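PDB 3HYW: sulfide-quinone reductase from Aquifex aeolicus, which catalyses the FAD-dependent oxidation of hydrogen sulfide by a quinone, building up polysulfide that is released as elemental sulfur, typically as an eight-membered ring. Local coordinates for residues A[19-24]-A[327-332]; A[10-15]-A[315-320]; A[387-392]-A[396-401]. All blocks are in the same frame, centred on the assembly; numbering follows the deposited sequence.

Interaction 1. Residues A[19-24]-A[327-332]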
loop_
_atom_site.group_PDB
_atom_site.type_symbol
_atom_site.label_atom_id
_atom_site.label_comp_id
_atom_site.label_asym_id
_atom_site.label_seq_id
_atom_site.Cartn_x
_atom_site.Cartn_y
_atom_site.Cartn_z
ATOM N N TYR A 19 -43.060 10.627 -8.882
ATOM C CA TYR A 19 -43.282 9.718 -10.009
ATOM C C TYR A 19 -43.635 8.308 -9.530
ATOM O O TYR A 19 -44.512 7.663 -10.107
ATOM C CB TYR A 19 -42.063 9.663 -10.939
ATOM C CG TYR A 19 -41.821 10.887 -11.820
ATOM C CD1 TYR A 19 -42.447 12.114 -11.568
ATOM C CD2 TYR A 19 -40.910 10.827 -12.874
ATOM C CE1 TYR A 19 -42.195 13.230 -12.368
ATOM C CE2 TYR A 19 -40.649 11.934 -13.667
ATOM C CZ TYR A 19 -41.291 13.126 -13.415
ATOM O OH TYR A 19 -41.022 14.217 -14.208
ATOM N N ASN A 20 -42.966 7.838 -8.475
ATOM C CA ASN A 20 -43.250 6.504 -7.931
ATOM C C ASN A 20 -44.695 6.427 -7.438
ATOM O O ASN A 20 -45.404 5.472 -7.736
ATOM C CB ASN A 20 -42.304 6.131 -6.785
ATOM C CG ASN A 20 -40.934 5.669 -7.257
ATOM O OD1 ASN A 20 -40.798 4.959 -8.253
ATOM N ND2 ASN A 20 -39.906 6.058 -6.517
ATOM N N LEU A 21 -45.119 7.452 -6.700
ATOM C CA LEU A 21 -46.500 7.573 -6.235
ATOM C C LEU A 21 -47.511 7.630 -7.376
ATOM O O LEU A 21 -48.562 6.977 -7.317
ATOM C CB LEU A 21 -46.651 8.804 -5.343
ATOM C CG LEU A 21 -46.125 8.694 -3.908
ATOM C CD1 LEU A 21 -46.066 10.073 -3.285
ATOM C CD2 LEU A 21 -46.997 7.750 -3.066
ATOM N N ARG A 22 -47.195 8.410 -8.410
ATOM C CA ARG A 22 -48.097 8.568 -9.552
ATOM C C ARG A 22 -48.316 7.256 -10.305
ATOM O O ARG A 22 -49.445 6.939 -10.706
ATOM C CB ARG A 22 -47.608 9.684 -10.493
ATOM C CG ARG A 22 -48.353 9.792 -11.838
ATOM C CD ARG A 22 -49.887 9.974 -11.687
ATOM N NE ARG A 22 -50.271 11.264 -11.106
ATOM C CZ ARG A 22 -51.005 11.430 -10.006
ATOM N NH1 ARG A 22 -51.462 10.384 -9.320
ATOM N NH2 ARG A 22 -51.292 12.657 -9.586
ATOM N N ASN A 23 -47.242 6.493 -10.474
ATOM C CA ASN A 23 -47.295 5.238 -11.214
ATOM C C ASN A 23 -47.981 4.134 -10.408
ATOM O O ASN A 23 -48.631 3.249 -10.973
ATOM C CB ASN A 23 -45.883 4.830 -11.673
ATOM C CG ASN A 23 -45.365 5.700 -12.833
ATOM O OD1 ASN A 23 -44.319 6.345 -12.732
ATOM N ND2 ASN A 23 -46.112 5.728 -13.927
ATOM N N LEU A 24 -47.844 4.211 -9.086
ATOM C CA LEU A 24 -48.508 3.299 -8.158
ATOM C C LEU A 24 -50.008 3.592 -8.026
ATOM O O LEU A 24 -50.826 2.671 -7.915
ATOM C CB LEU A 24 -47.845 3.395 -6.781
ATOM C CG LEU A 24 -46.832 2.347 -6.286
ATOM C CD1 LEU A 24 -46.008 1.709 -7.374
ATOM C CD2 LEU A 24 -45.930 2.940 -5.210
ATOM N N ASN A 327 -44.794 2.822 1.100
ATOM C CA ASN A 327 -45.262 3.051 2.459
ATOM C C ASN A 327 -46.503 3.940 2.518
ATOM O O ASN A 327 -47.437 3.661 3.275
ATOM C CB ASN A 327 -44.135 3.638 3.318
ATOM C CG ASN A 327 -43.058 2.617 3.659
ATOM O OD1 ASN A 327 -41.946 2.977 4.062
ATOM N ND2 ASN A 327 -43.376 1.345 3.493
ATOM N N ILE A 328 -46.503 5.009 1.719
ATOM C CA ILE A 328 -47.650 5.924 1.618
ATOM C C ILE A 328 -48.874 5.244 1.002
ATOM O O ILE A 328 -49.993 5.337 1.530
ATOM C CB ILE A 328 -47.280 7.205 0.815
ATOM C CG1 ILE A 328 -46.349 8.096 1.644
ATOM C CG2 ILE A 328 -48.541 7.990 0.422
ATOM C CD1 ILE A 328 -45.712 9.251 0.867
ATOM N N VAL A 329 -48.648 4.563 -0.116
ATOM C CA VAL A 329 -49.691 3.846 -0.834
ATOM C C VAL A 329 -50.320 2.757 0.051
ATOM O O VAL A 329 -51.546 2.642 0.121
ATOM C CB VAL A 329 -49.127 3.281 -2.171
ATOM C CG1 VAL A 329 -49.988 2.165 -2.723
ATOM C CG2 VAL A 329 -48.982 4.409 -3.185
ATOM N N ASN A 330 -49.478 1.993 0.746
ATOM C CA ASN A 330 -49.946 0.943 1.644
ATOM C C ASN A 330 -50.711 1.466 2.857
ATOM O O ASN A 330 -51.622 0.799 3.351
ATOM C CB ASN A 330 -48.791 0.052 2.091
ATOM C CG ASN A 330 -48.359 -0.913 1.015
ATOM O OD1 ASN A 330 -48.915 -0.922 -0.086
ATOM N ND2 ASN A 330 -47.361 -1.735 1.322
ATOM N N ASP A 331 -50.346 2.654 3.335
ATOM C CA ASP A 331 -51.117 3.280 4.405
ATOM C C ASP A 331 -52.522 3.629 3.915
ATOM O O ASP A 331 -53.512 3.304 4.581
ATOM C CB ASP A 331 -50.422 4.518 4.967
ATOM C CG ASP A 331 -51.108 5.041 6.212
ATOM O OD1 ASP A 331 -50.955 4.413 7.283
ATOM O OD2 ASP A 331 -51.817 6.065 6.119
ATOM N N ILE A 332 -52.597 4.267 2.742
ATOM C CA ILE A 332 -53.872 4.623 2.104
ATOM C C ILE A 332 -54.780 3.399 1.930
ATOM O O ILE A 332 -55.987 3.464 2.187
ATOM C CB ILE A 332 -53.648 5.308 0.720
ATOM C CG1 ILE A 332 -52.968 6.668 0.896
ATOM C CG2 ILE A 332 -54.986 5.447 -0.065
ATOM C CD1 ILE A 332 -52.517 7.326 -0.398
#
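Leu21 reaches from helix 12-24 to helix 314-332 and meets Ile328 and Val329 there. Its CB leaves the helix without pointing straight at the other one. CG lies anti to the carbonyl carbon (chi1 -77°), and from this branch point the CD2 methyl turns to the opposite helix. CD2 carries the contact. It lies 3.8 Å from CG2 of Ile328 and 3.9 Å from CG2 of Val329, so it sits against two methyls of successive residues. The Leu21 side chain crosses that of Ile328 at about a right angle. Against Val329 it runs past in the opposite direction.

One turn on, Leu24 adds its CB, 3.9 Å from the same Val329 CG2, and its own CD2 also touches that methyl. Val329 CG2 is therefore shared by the two leucines. The short helix segments run in the same general sense, with their axes 10.4 Å apart at closest approach and crossing at -39°. Helix 12-24 is the first helix of the Rossmann-type FAD domain and follows strand 4-8 of its parallel sheet. Helix 314-332 packs beside it, and Ile328 also rests on Tyr100 and Val102 of strand 100-103 and on Phe290 of strand 289-291. Leu21 further touches Ala325, one turn back along helix 314-332.

Interaction 2. Residues A[10-15]-A[315-320]. With FAD (flavin-adenine dinucleotide), chain G.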
loop_
_atom_site.group_PDB
_atom_site.type_symbol
_atom_site.label_atom_id
_atom_site.label_comp_id
_atom_site.label_asym_id
_atom_site.label_seq_id
_atom_site.Cartn_x
_atom_site.Cartn_y
_atom_site.Cartn_z
ATOM N N GLY A 10 -37.955 19.708 -5.837
ATOM C CA GLY A 10 -37.974 19.224 -7.217
ATOM C C GLY A 10 -36.645 18.674 -7.701
ATOM O O GLY A 10 -36.213 18.971 -8.816
ATOM N N GLY A 11 -36.009 17.855 -6.869
ATOM C CA GLY A 11 -34.723 17.237 -7.195
ATOM C C GLY A 11 -34.846 15.729 -7.300
ATOM O O GLY A 11 -35.931 15.206 -7.551
ATOM N N VAL A 12 -33.734 15.023 -7.119
ATOM C CA VAL A 12 -33.716 13.568 -7.301
ATOM C C VAL A 12 -34.764 12.881 -6.430
ATOM O O VAL A 12 -35.573 12.104 -6.935
ATOM C CB VAL A 12 -32.305 12.964 -7.030
ATOM C CG1 VAL A 12 -32.332 11.436 -7.130
ATOM C CG2 VAL A 12 -31.289 13.540 -8.005
ATOM N N GLY A 13 -34.753 13.185 -5.132
ATOM C CA GLY A 13 -35.647 12.548 -4.173
ATOM C C GLY A 13 -37.114 12.888 -4.360
ATOM O O GLY A 13 -37.969 12.006 -4.294
ATOM N N GLY A 14 -37.394 14.175 -4.580
ATOM C CA GLY A 14 -38.757 14.672 -4.774
ATOM C C GLY A 14 -39.413 14.164 -6.044
ATOM O O GLY A 14 -40.546 13.664 -6.015
ATOM N N ILE A 15 -38.700 14.293 -7.159
ATOM C CA ILE A 15 -39.167 13.755 -8.439
ATOM C C ILE A 15 -39.368 12.234 -8.372
ATOM O O ILE A 15 -40.400 11.737 -8.801
ATOM C CB ILE A 15 -38.229 14.154 -9.627
ATOM C CG1 ILE A 15 -38.191 15.683 -9.818
ATOM C CG2 ILE A 15 -38.624 13.427 -10.933
ATOM C CD1 ILE A 15 -39.474 16.313 -10.393
ATOM N N MET A 315 -28.433 6.398 -5.974
ATOM C CA MET A 315 -29.068 5.086 -5.816
ATOM C C MET A 315 -29.752 4.899 -4.453
ATOM O O MET A 315 -30.853 4.352 -4.387
ATOM C CB MET A 315 -28.081 3.953 -6.097
ATOM C CG MET A 315 -28.612 2.583 -5.712
ATOM S SD MET A 315 -27.473 1.252 -6.121
ATOM C CE MET A 315 -28.086 0.816 -7.728
ATOM N N MET A 316 -29.103 5.356 -3.381
ATOM C CA MET A 316 -29.694 5.305 -2.038
ATOM C C MET A 316 -31.019 6.056 -1.984
ATOM O O MET A 316 -31.984 5.580 -1.390
ATOM C CB MET A 316 -28.752 5.922 -1.009
ATOM C CG MET A 316 -27.427 5.182 -0.843
ATOM S SD MET A 316 -26.237 6.122 0.129
ATOM C CE MET A 316 -27.012 6.078 1.743
ATOM N N ILE A 317 -31.034 7.235 -2.603
ATOM C CA ILE A 317 -32.181 8.131 -2.618
ATOM C C ILE A 317 -33.338 7.597 -3.469
ATOM O O ILE A 317 -34.503 7.744 -3.095
ATOM C CB ILE A 317 -31.760 9.540 -3.097
ATOM C CG1 ILE A 317 -30.790 10.157 -2.089
ATOM C CG2 ILE A 317 -32.991 10.453 -3.297
ATOM C CD1 ILE A 317 -30.113 11.394 -2.576
ATOM N N GLU A 318 -33.019 6.995 -4.613
ATOM C CA GLU A 318 -34.026 6.327 -5.436
ATOM C C GLU A 318 -34.693 5.193 -4.658
ATOM O O GLU A 318 -35.901 4.981 -4.770
ATOM C CB GLU A 318 -33.400 5.764 -6.719
ATOM C CG GLU A 318 -32.992 6.822 -7.751
ATOM C CD GLU A 318 -32.414 6.198 -9.011
ATOM O OE1 GLU A 318 -32.880 5.114 -9.425
ATOM O OE2 GLU A 318 -31.477 6.783 -9.589
ATOM N N GLN A 319 -33.889 4.461 -3.887
ATOM C CA GLN A 319 -34.392 3.408 -3.007
ATOM C C GLN A 319 -35.252 3.954 -1.856
ATOM O O GLN A 319 -36.277 3.358 -1.535
ATOM C CB GLN A 319 -33.232 2.572 -2.469
ATOM C CG GLN A 319 -32.492 1.818 -3.575
ATOM C CD GLN A 319 -31.248 1.125 -3.086
ATOM O OE1 GLN A 319 -30.809 1.349 -1.963
ATOM N NE2 GLN A 319 -30.665 0.274 -3.929
ATOM N N MET A 320 -34.828 5.068 -1.241
ATOM C CA MET A 320 -35.655 5.800 -0.262
ATOM C C MET A 320 -36.991 6.163 -0.878
ATOM O O MET A 320 -38.029 5.969 -0.263
ATOM C CB MET A 320 -34.993 7.107 0.168
ATOM C CG MET A 320 -33.772 6.964 1.040
ATOM S SD MET A 320 -32.972 8.561 1.180
ATOM C CE MET A 320 -31.410 8.103 1.922
HETATM P PA FAD G . -31.567 17.810 -4.696
HETATM O O1A FAD G . -31.525 16.890 -5.890
HETATM O O2A FAD G . -30.492 18.839 -4.524
HETATM O O5B FAD G . -32.997 18.523 -4.741
HETATM C C5B FAD G . -33.505 19.354 -3.711
HETATM C C4B FAD G . -34.621 20.183 -4.328
HETATM O O4B FAD G . -35.351 20.862 -3.306
HETATM C C3B FAD G . -34.064 21.268 -5.236
HETATM O O3B FAD G . -34.891 21.358 -6.401
HETATM C C2B FAD G . -34.173 22.528 -4.400
HETATM O O2B FAD G . -34.299 23.695 -5.210
HETATM C C1B FAD G . -35.436 22.255 -3.604
HETATM N N9A FAD G . -35.567 23.025 -2.337
HETATM C C8A FAD G . -34.595 23.314 -1.446
HETATM N N7A FAD G . -35.140 24.012 -0.418
HETATM C C5A FAD G . -36.460 24.162 -0.681
HETATM C C6A FAD G . -37.516 24.780 -0.013
HETATM N N6A FAD G . -37.308 25.404 1.169
HETATM N N1A FAD G . -38.762 24.748 -0.556
HETATM C C2A FAD G . -38.989 24.133 -1.730
HETATM N N3A FAD G . -37.989 23.533 -2.395
HETATM C C4A FAD G . -36.722 23.531 -1.889
HETATM N N1 FAD G . -24.774 11.046 -6.217
HETATM C C2 FAD G . -24.488 9.968 -6.996
HETATM O O2 FAD G . -25.054 8.878 -6.780
HETATM N N3 FAD G . -23.603 10.050 -8.018
HETATM C C4 FAD G . -22.983 11.218 -8.282
HETATM O O4 FAD G . -22.079 11.319 -9.301
HETATM C C4X FAD G . -23.257 12.333 -7.498
HETATM N N5 FAD G . -22.627 13.499 -7.763
HETATM C C5X FAD G . -22.883 14.598 -7.019
HETATM C C6 FAD G . -22.229 15.797 -7.323
HETATM C C7 FAD G . -22.466 16.941 -6.568
HETATM C C7M FAD G . -21.729 18.217 -6.929
HETATM C C8 FAD G . -23.367 16.878 -5.502
HETATM C C8M FAD G . -23.670 18.085 -4.635
HETATM C C9 FAD G . -24.012 15.675 -5.203
HETATM C C9A FAD G . -23.789 14.517 -5.964
HETATM N N10 FAD G . -24.431 13.342 -5.693
HETATM C C10 FAD G . -24.168 12.243 -6.446
HETATM C "C1'" FAD G . -25.339 13.244 -4.526
HETATM C "C2'" FAD G . -26.842 13.228 -4.714
HETATM O "O2'" FAD G . -27.211 12.261 -5.706
HETATM C "C3'" FAD G . -27.323 14.642 -5.041
HETATM O "O3'" FAD G . -26.934 15.536 -3.970
HETATM C "C4'" FAD G . -28.833 14.686 -5.231
HETATM O "O4'" FAD G . -29.157 15.897 -5.927
HETATM C "C5'" FAD G . -29.560 14.634 -3.892
HETATM O "O5'" FAD G . -30.967 14.581 -4.107
HETATM P P FAD G . -32.010 15.389 -3.180
HETATM O O1P FAD G . -33.387 15.152 -3.740
HETATM O O2P FAD G . -31.748 15.099 -1.718
HETATM O O3P FAD G . -31.601 16.939 -3.354
#
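Ile317 lays its CG2 methyl over the backbone of Gly13, with CG2 3.5 Å from Gly13 CA. The amide N of Gly13 is the next nearest atom to this methyl. CG2 stands anti to the backbone N of Ile317, while CG1 takes the branch anti to the carbonyl carbon (chi1 -65°). The side chain thus divides its contacts between protein and cofactor: CG2 meets the glycine, and CD1 at the end of the other branch lies 3.5 Å from C5' of FAD.

Val12 comes in from beside the glycine. Its CG1 is 4.0 Å from Ile317 CG2, and the two side chains cross at about a right angle. Its CG2 turns to the ribityl chain of the cofactor, 3.8 Å from FAD O4'. Both residues thus line the sugar-alcohol chain of FAD next to the diphosphate.

The glycines belong to the Rossmann-type dinucleotide-binding turn, in which strand 4-8 leads into helix 12-24. Gly11 is the N-cap. The first amides of the helix point at the diphosphate: Val12 N donates to FAD O1A at 3.1 Å, and Gly13 N to FAD O1P at 2.8 Å. Both bonds are fairly straight, with angles of 161° and 159° at the hydrogen. Each phosphate thus receives a backbone N-H from this turn, and the helix N-terminus probably helps to offset their negative charge. Gly11 CA comes within 3.3 Å of FAD O5B, so the backbone here lies close against the cofactor. Beyond Val12 lie Phe39 and Phe389. On helix 314-332, Met315 and Glu318 touch the bound decylubiquinone.

Interaction 3. Residues A[387-392]-A[396-401]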
loop_
_atom_site.group_PDB
_atom_site.type_symbol
_atom_site.label_atom_id
_atom_site.label_comp_id
_atom_site.label_asym_id
_atom_site.label_seq_id
_atom_site.Cartn_x
_atom_site.Cartn_y
_atom_site.Cartn_z
ATOM N N LYS A 387 -27.585 10.743 -19.516
ATOM C CA LYS A 387 -28.604 10.797 -20.574
ATOM C C LYS A 387 -29.854 10.010 -20.179
ATOM O O LYS A 387 -30.984 10.479 -20.355
ATOM C CB LYS A 387 -28.038 10.280 -21.907
ATOM C CG LYS A 387 -26.760 10.993 -22.371
ATOM C CD LYS A 387 -27.020 12.479 -22.608
ATOM C CE LYS A 387 -25.739 13.249 -22.897
ATOM N NZ LYS A 387 -26.042 14.701 -23.111
ATOM N N TYR A 388 -29.633 8.824 -19.620
ATOM C CA TYR A 388 -30.709 7.937 -19.165
ATOM C C TYR A 388 -31.560 8.536 -18.040
ATOM O O TYR A 388 -32.785 8.486 -18.110
ATOM C CB TYR A 388 -30.144 6.566 -18.753
ATOM C CG TYR A 388 -31.149 5.626 -18.100
ATOM C CD1 TYR A 388 -32.254 5.150 -18.807
ATOM C CD2 TYR A 388 -30.979 5.202 -16.778
ATOM C CE1 TYR A 388 -33.177 4.284 -18.212
ATOM C CE2 TYR A 388 -31.893 4.323 -16.174
ATOM C CZ TYR A 388 -32.987 3.873 -16.899
ATOM O OH TYR A 388 -33.903 3.013 -16.318
ATOM N N PHE A 389 -30.927 9.102 -17.015
ATOM C CA PHE A 389 -31.689 9.685 -15.919
ATOM C C PHE A 389 -32.523 10.888 -16.359
ATOM O O PHE A 389 -33.688 11.005 -15.977
ATOM C CB PHE A 389 -30.811 10.058 -14.714
ATOM C CG PHE A 389 -31.592 10.187 -13.432
ATOM C CD1 PHE A 389 -32.119 11.418 -13.033
ATOM C CD2 PHE A 389 -31.841 9.068 -12.644
ATOM C CE1 PHE A 389 -32.860 11.529 -11.858
ATOM C CE2 PHE A 389 -32.588 9.168 -11.472
ATOM C CZ PHE A 389 -33.101 10.405 -11.076
ATOM N N LEU A 390 -31.928 11.781 -17.149
ATOM C CA LEU A 390 -32.659 12.948 -17.662
ATOM C C LEU A 390 -33.852 12.525 -18.498
ATOM O O LEU A 390 -34.925 13.138 -18.428
ATOM C CB LEU A 390 -31.757 13.866 -18.496
ATOM C CG LEU A 390 -31.021 15.085 -17.900
ATOM C CD1 LEU A 390 -31.605 15.627 -16.592
ATOM C CD2 LEU A 390 -29.517 14.880 -17.795
ATOM N N TRP A 391 -33.669 11.475 -19.295
ATOM C CA TRP A 391 -34.780 10.897 -20.048
ATOM C C TRP A 391 -35.920 10.474 -19.103
ATOM O O TRP A 391 -37.091 10.768 -19.359
ATOM C CB TRP A 391 -34.309 9.711 -20.904
ATOM C CG TRP A 391 -35.414 9.138 -21.708
ATOM C CD1 TRP A 391 -35.818 9.532 -22.955
ATOM C CD2 TRP A 391 -36.296 8.083 -21.315
ATOM N NE1 TRP A 391 -36.895 8.779 -23.360
ATOM C CE2 TRP A 391 -37.206 7.883 -22.374
ATOM C CE3 TRP A 391 -36.402 7.283 -20.169
ATOM C CZ2 TRP A 391 -38.212 6.914 -22.321
ATOM C CZ3 TRP A 391 -37.400 6.321 -20.123
ATOM C CH2 TRP A 391 -38.288 6.146 -21.188
ATOM N N LYS A 392 -35.562 9.794 -18.015
ATOM C CA LYS A 392 -36.533 9.310 -17.027
ATOM C C LYS A 392 -37.334 10.443 -16.389
ATOM O O LYS A 392 -38.542 10.314 -16.199
ATOM C CB LYS A 392 -35.833 8.493 -15.936
ATOM C CG LYS A 392 -35.415 7.104 -16.375
ATOM C CD LYS A 392 -35.195 6.198 -15.180
ATOM C CE LYS A 392 -33.963 6.595 -14.390
ATOM N NZ LYS A 392 -33.911 5.825 -13.137
ATOM N N GLY A 396 -41.493 10.462 -17.051
ATOM C CA GLY A 396 -42.465 10.202 -15.991
ATOM C C GLY A 396 -42.318 8.904 -15.229
ATOM O O GLY A 396 -43.241 8.482 -14.546
ATOM N N ASN A 397 -41.153 8.277 -15.330
ATOM C CA ASN A 397 -40.892 7.043 -14.611
ATOM C C ASN A 397 -39.429 6.978 -14.195
ATOM O O ASN A 397 -38.551 6.780 -15.041
ATOM C CB ASN A 397 -41.280 5.833 -15.472
ATOM C CG ASN A 397 -41.462 4.554 -14.652
ATOM O OD1 ASN A 397 -40.954 4.430 -13.536
ATOM N ND2 ASN A 397 -42.210 3.608 -15.204
ATOM N N ILE A 398 -39.169 7.170 -12.899
ATOM C CA ILE A 398 -37.801 7.117 -12.365
ATOM C C ILE A 398 -37.428 5.672 -12.015
ATOM O O ILE A 398 -36.254 5.361 -11.817
ATOM C CB ILE A 398 -37.588 8.061 -11.121
ATOM C CG1 ILE A 398 -38.008 9.506 -11.427
ATOM C CG2 ILE A 398 -36.129 8.059 -10.637
ATOM C CD1 ILE A 398 -37.280 10.163 -12.610
ATOM N N ALA A 399 -38.427 4.794 -11.963
ATOM C CA ALA A 399 -38.186 3.398 -11.609
ATOM C C ALA A 399 -38.810 2.410 -12.606
ATOM O O ALA A 399 -39.696 1.639 -12.239
ATOM C CB ALA A 399 -38.672 3.119 -10.185
ATOM N N PRO A 400 -38.340 2.419 -13.872
ATOM C CA PRO A 400 -38.872 1.455 -14.843
ATOM C C PRO A 400 -38.571 0.027 -14.387
ATOM O O PRO A 400 -37.467 -0.237 -13.903
ATOM C CB PRO A 400 -38.086 1.756 -16.120
ATOM C CG PRO A 400 -37.435 3.058 -15.921
ATOM C CD PRO A 400 -37.280 3.265 -14.452
ATOM N N SER A 401 -39.540 -0.875 -14.541
ATOM C CA SER A 401 -39.407 -2.257 -14.071
ATOM C C SER A 401 -38.126 -2.966 -14.534
ATOM O O SER A 401 -37.540 -3.736 -13.763
ATOM C CB SER A 401 -40.634 -3.094 -14.457
ATOM O OG SER A 401 -40.578 -3.479 -15.820
#
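Lys392 lies along the loop at 396-401, its aliphatic chain against the backbone of Asn397 and Ile398. A bend at chi3 (-70°) brings its tip round to the loop, and NZ donates to Ile398 O at 2.7 Å. The ammonium stands 32° off the plane of that carbonyl, and the C=O...N angle is 134°. Lower on the chain, CB, CG and CD all press on Asn397 O, with CB 3.3 Å away. This carbonyl oxygen is buried by the contact and has no polar partner in the model.

Pro400 approaches Lys392 from the other end of the loop, its CD 3.7 Å from Lys392 CD. Tyr388 and this proline approach each other head-on, from opposite directions, with the Tyr388 OH 3.6 Å from Pro400 CG. Lys392 CG lies over one face of the tyrosine ring, toward its rim. Phe389 is turned to Ile398 and crosses it obliquely, its CE2 3.8 Å from Ile398 CG2. The other branch of Ile398 carries CD1 back to the Lys392 carbonyl.

Gly396, with positive phi, ends the helix in a Schellman motif. Both bonds across the contact to Lys392 O are weak, from Gly396 N at 3.1 Å and from Asn397 N at 3.4 Å. Just beyond, Asn397 OD1 accepts from Ala399 N at 3.0 Å, forming an Asx turn.

Glu403 of helix 401-411 takes up the polar ends: its OE1 forms a salt bridge with Lys392 NZ and a hydrogen bond with Tyr388 OH. Glu403 also belongs to the quinone pocket. The turn joins helix 376-395 to helix 401-411 and lies against helix 12-24, where Ile398 packs on Ala16 and Tyr19.

From the N terminus, the chain first passes 10-15 at the FAD diphosphate and then 19-24 on the same helix. Some 300 residues later, 315-320 returns to close interaction 2, and 327-332 closes interaction 1. These two long loops cross rather than nest, because both helices run in the same general sense and pair along their lengths. Together they tie helix 12-24 to helix 314-332. Interaction 3 follows in series and closes only a short loop, the last turn of helix 376-395 and the link that leads on to helix 401-411. It touches both others: Tyr19 and Asn20 meet Gly396, Ile398 and Ala399, while Ile15 meets Ile398 and Glu318 meets Phe389. The C-terminal helices are thereby joined to the FAD-binding core.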